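Local coordinates for transcription regulator PadR N-terminal domain-containing protein (Streptococcus mutans, PDB 3L7W) that probably acts as a PadR-type transcriptional regulator, binding DNA as a dimer through a winged helix-turn-helix fold, at residues Y3-S6 with A7-E11; Y26-S29 with Q30-L34. All coordinates share one frame; numbering follows the deposited sequence.

Contact 1. Residues Y3-S6 with A7-E11; sequences YPVS and ALLIE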
loop_
_atom_site.group_PDB
_atom_site.type_symbol
_atom_site.label_atom_id
_atom_site.label_comp_id
_atom_site.label_asym_id
_atom_site.label_seq_id
_atom_site.Cartn_x
_atom_site.Cartn_y
_atom_site.Cartn_z
ATOM N N TYR A 3 -2.837 4.671 5.930
ATOM C CA TYR A 3 -3.107 3.828 4.785
ATOM C C TYR A 3 -3.292 2.396 5.235
ATOM O O TYR A 3 -2.605 1.931 6.144
ATOM C CB TYR A 3 -1.978 3.939 3.789
ATOM C CG TYR A 3 -1.801 5.327 3.213
ATOM C CD1 TYR A 3 -2.748 5.860 2.350
ATOM C CD2 TYR A 3 -0.678 6.093 3.512
ATOM C CE1 TYR A 3 -2.584 7.110 1.795
ATOM C CE2 TYR A 3 -0.509 7.361 2.967
ATOM C CZ TYR A 3 -1.474 7.860 2.106
ATOM O OH TYR A 3 -1.343 9.111 1.542
ATOM N N PRO A 4 -4.235 1.690 4.602
ATOM C CA PRO A 4 -4.454 0.285 4.935
ATOM C C PRO A 4 -3.322 -0.562 4.377
ATOM O O PRO A 4 -2.609 -0.112 3.486
ATOM C CB PRO A 4 -5.746 -0.069 4.190
ATOM C CG PRO A 4 -6.037 1.089 3.266
ATOM C CD PRO A 4 -4.930 2.087 3.371
ATOM N N VAL A 5 -3.182 -1.776 4.900
ATOM C CA VAL A 5 -2.211 -2.730 4.407
ATOM C C VAL A 5 -2.973 -3.909 3.797
ATOM O O VAL A 5 -3.680 -4.621 4.490
ATOM C CB VAL A 5 -1.350 -3.252 5.559
ATOM C CG1 VAL A 5 -0.411 -4.386 5.078
ATOM C CG2 VAL A 5 -0.597 -2.112 6.216
ATOM N N SER A 6 -2.813 -4.125 2.502
ATOM C CA SER A 6 -3.534 -5.195 1.839
ATOM C C SER A 6 -3.040 -6.552 2.325
ATOM O O SER A 6 -1.936 -6.662 2.852
ATOM C CB SER A 6 -3.357 -5.085 0.326
ATOM O OG SER A 6 -2.011 -5.341 -0.045
ATOM N N ALA A 7 -3.872 -7.578 2.153
ATOM C CA ALA A 7 -3.510 -8.926 2.547
ATOM C C ALA A 7 -2.198 -9.301 1.882
ATOM O O ALA A 7 -1.330 -9.896 2.515
ATOM C CB ALA A 7 -4.617 -9.916 2.175
ATOM N N LEU A 8 -2.044 -8.924 0.612
ATOM C CA LEU A 8 -0.823 -9.242 -0.129
ATOM C C LEU A 8 0.388 -8.627 0.540
ATOM O O LEU A 8 1.446 -9.248 0.619
ATOM C CB LEU A 8 -0.912 -8.776 -1.581
ATOM C CG LEU A 8 -1.941 -9.554 -2.407
ATOM C CD1 LEU A 8 -2.028 -9.027 -3.830
ATOM C CD2 LEU A 8 -1.582 -11.030 -2.405
ATOM N N LEU A 9 0.226 -7.408 1.035
ATOM C CA LEU A 9 1.322 -6.717 1.704
ATOM C C LEU A 9 1.602 -7.392 3.047
ATOM O O LEU A 9 2.745 -7.479 3.475
ATOM C CB LEU A 9 0.978 -5.244 1.905
ATOM C CG LEU A 9 1.995 -4.233 1.404
ATOM C CD1 LEU A 9 1.595 -2.809 1.828
ATOM C CD2 LEU A 9 3.382 -4.580 1.896
ATOM N N ILE A 10 0.545 -7.868 3.707
ATOM C CA ILE A 10 0.690 -8.613 4.959
ATOM C C ILE A 10 1.566 -9.839 4.735
ATOM O O ILE A 10 2.405 -10.182 5.571
ATOM C CB ILE A 10 -0.671 -9.092 5.480
ATOM C CG1 ILE A 10 -1.590 -7.893 5.770
ATOM C CG2 ILE A 10 -0.503 -9.979 6.729
ATOM C CD1 ILE A 10 -1.373 -7.284 7.111
ATOM N N GLU A 11 1.354 -10.506 3.604
ATOM C CA GLU A 11 2.128 -11.693 3.258
ATOM C C GLU A 11 3.581 -11.294 3.144
ATOM O O GLU A 11 4.451 -11.912 3.744
ATOM C CB GLU A 11 1.634 -12.308 1.947
ATOM C CG GLU A 11 0.305 -13.033 2.098
ATOM C CD GLU A 11 -0.264 -13.525 0.785
ATOM O OE1 GLU A 11 0.436 -13.451 -0.237
ATOM O OE2 GLU A 11 -1.414 -13.987 0.773
#
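At Ser6 an extended backbone turns into helix 7-20, and the first i to i+4 bond of the new helix runs from Ile10 N to Ser6 O, 2.9 Å long and in the carbonyl plane, with a C=O...N angle of 159°. The side chain of Ser6 adds a second bond at the same turn. Its OG stands between the backbone N and the carbonyl carbon of its own residue (chi1 67°), which swings the oxygen forward over the helix end to accept from Leu9 N at 3.2 Å. An amide of the first turn thus gains a side-chain acceptor, while the CB of Leu9 lies 3.6 Å from Ser6 OG. One residue earlier, Val5 supplies the apolar counterpart through a single methyl: CG1 rests 3.6 Å from Leu9 CB and 3.7 Å from Ile10 CD1, and the valine crosses both side chains at about a right angle. Ile35 and Ala36 touch Val5, and Leu43 and Ile46 of helix 40-52 pack on Ile10. Tyr91 of the second subunit packs on Leu9, and its OH donates a hydrogen bond to Pro4 O. The Ser6 cap, with the Val5-Ile10 pair in the positions of a hydrophobic staple, is a serine N-cap arrangement, here opening a helix at the dimer interface.

Contact 2. Residues Y26-S29 with Q30-L34; sequences YDIS and QTIKL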
loop_
_atom_site.group_PDB
_atom_site.type_symbol
_atom_site.label_atom_id
_atom_site.label_comp_id
_atom_site.label_asym_id
_atom_site.label_seq_id
_atom_site.Cartn_x
_atom_site.Cartn_y
_atom_site.Cartn_z
ATOM N N TYR A 26 2.159 -14.977 17.252
ATOM C CA TYR A 26 1.906 -13.794 18.063
ATOM C C TYR A 26 2.999 -12.771 17.808
ATOM O O TYR A 26 2.746 -11.572 17.714
ATOM C CB TYR A 26 1.828 -14.157 19.540
ATOM C CG TYR A 26 1.744 -12.959 20.443
ATOM C CD1 TYR A 26 2.896 -12.400 20.988
ATOM C CD2 TYR A 26 0.517 -12.363 20.738
ATOM C CE1 TYR A 26 2.831 -11.284 21.811
ATOM C CE2 TYR A 26 0.441 -11.242 21.561
ATOM C CZ TYR A 26 1.606 -10.710 22.094
ATOM O OH TYR A 26 1.558 -9.604 22.913
ATOM N N ASP A 27 4.219 -13.260 17.661
ATOM C CA ASP A 27 5.350 -12.393 17.396
ATOM C C ASP A 27 5.166 -11.676 16.058
ATOM O O ASP A 27 5.404 -10.472 15.933
ATOM C CB ASP A 27 6.625 -13.233 17.372
ATOM C CG ASP A 27 7.857 -12.421 17.652
ATOM O OD1 ASP A 27 7.721 -11.376 18.311
ATOM O OD2 ASP A 27 8.960 -12.824 17.226
ATOM N N ILE A 28 4.765 -12.429 15.042
ATOM C CA ILE A 28 4.596 -11.851 13.724
ATOM C C ILE A 28 3.467 -10.827 13.790
ATOM O O ILE A 28 3.589 -9.718 13.286
ATOM C CB ILE A 28 4.263 -12.927 12.694
ATOM C CG1 ILE A 28 5.466 -13.849 12.495
ATOM C CG2 ILE A 28 3.902 -12.296 11.366
ATOM C CD1 ILE A 28 5.075 -15.262 12.072
ATOM N N SER A 29 2.377 -11.218 14.438
ATOM C CA SER A 29 1.181 -10.401 14.521
ATOM C C SER A 29 1.489 -9.079 15.218
ATOM O O SER A 29 1.160 -8.012 14.717
ATOM C CB SER A 29 0.092 -11.167 15.262
ATOM O OG SER A 29 -0.771 -10.282 15.946
ATOM N N GLN A 30 2.150 -9.154 16.366
ATOM C CA GLN A 30 2.519 -7.951 17.100
ATOM C C GLN A 30 3.332 -6.969 16.272
ATOM O O GLN A 30 3.183 -5.757 16.410
ATOM C CB GLN A 30 3.269 -8.317 18.375
ATOM C CG GLN A 30 2.345 -8.870 19.433
ATOM C CD GLN A 30 1.249 -7.882 19.774
ATOM O OE1 GLN A 30 1.524 -6.787 20.260
ATOM N NE2 GLN A 30 0.002 -8.259 19.516
ATOM N N THR A 31 4.191 -7.481 15.407
ATOM C CA THR A 31 5.037 -6.595 14.633
ATOM C C THR A 31 4.237 -6.053 13.472
ATOM O O THR A 31 4.411 -4.913 13.058
ATOM C CB THR A 31 6.274 -7.306 14.107
ATOM O OG1 THR A 31 7.215 -7.446 15.173
ATOM C CG2 THR A 31 6.907 -6.491 12.991
ATOM N N ILE A 32 3.342 -6.876 12.953
ATOM C CA ILE A 32 2.508 -6.437 11.853
ATOM C C ILE A 32 1.468 -5.402 12.318
ATOM O O ILE A 32 1.103 -4.504 11.558
ATOM C CB ILE A 32 1.832 -7.619 11.144
ATOM C CG1 ILE A 32 2.876 -8.412 10.358
ATOM C CG2 ILE A 32 0.768 -7.125 10.201
ATOM C CD1 ILE A 32 2.308 -9.599 9.613
ATOM N N LYS A 33 1.007 -5.533 13.560
ATOM C CA LYS A 33 0.036 -4.603 14.139
ATOM C C LYS A 33 0.637 -3.224 14.246
ATOM O O LYS A 33 -0.070 -2.243 14.457
ATOM C CB LYS A 33 -0.394 -5.054 15.531
ATOM C CG LYS A 33 -1.634 -5.927 15.575
ATOM C CD LYS A 33 -1.959 -6.296 17.027
ATOM C CE LYS A 33 -3.310 -6.972 17.149
ATOM N NZ LYS A 33 -3.356 -8.232 16.362
ATOM N N LEU A 34 1.954 -3.158 14.106
ATOM C CA LEU A 34 2.656 -1.883 14.106
ATOM C C LEU A 34 2.256 -1.006 12.918
ATOM O O LEU A 34 2.270 0.214 13.000
ATOM C CB LEU A 34 4.166 -2.127 14.101
ATOM C CG LEU A 34 4.946 -1.826 15.384
ATOM C CD1 LEU A 34 4.064 -1.850 16.641
ATOM C CD2 LEU A 34 6.138 -2.760 15.509
HETATM O O HOH W 1 7.869 -9.929 14.939
HETATM O O HOH W 2 -1.204 -10.466 18.362
#
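Tyr26 and Gln30 meet one turn apart on helix 25-32, part of the helix-turn-helix unit expected of a PadR-like protein. The contact is a CH-pi interaction: Gln30 CG sits over one face of the tyrosine ring, 3.5 Å from its centroid and displaced toward the rim. A bend in the glutamine chain (chi2 -58°) then lays the amide nearly parallel to the ring, the two planes being 13° apart. The backbone adds a bond of its own, Gln30 N to Tyr26 O at 2.8 Å. On another side of the helix, Ile28 and Ile32 lie side by side, joined through CG2 and CD1 at 3.6 Å, and both press on helices 7-20 and 40-52, where Val18, Ile17 and Leu43 are among their neighbours. Ser29 and Lys33 are tied more loosely. Lys33 NZ makes a weak bond to Ser29 OG, and Glu40 approaches both, through a weak hydrogen bond to the serine and a long ion pair with the lysine. Thr31 OG1 is bonded to the backbone N of His105 of the second subunit, and a water links it to Asp27 O, which also accepts a 3.3 Å bond from Thr31 N. A second water connects the serine to the amide of Gln30: it lies 2.5 Å from Ser29 OG and accepts from Gln30 NE2 at 2.8 Å.

Contact 1 precedes contact 2 along the chain, and their centres are 13 Å apart. The first opens helix 7-20; the second occupies helix 25-32, which follows it after the short strand 23-24. The two meet directly where Ile10 CD1 packs on Ile32 CG2 at 3.8 Å, and Leu43 of helix 40-52 and Ile38 touch both isoleucines, so one apolar core joins the three helices. Both contacts also reach the second subunit, at different places: residues 3-11 near Tyr91, and residues 26-34 near Arg104 and His105 of that chain. The hydrophobic centre of the probable DNA-binding domain thus lies close to residues that meet the second subunit.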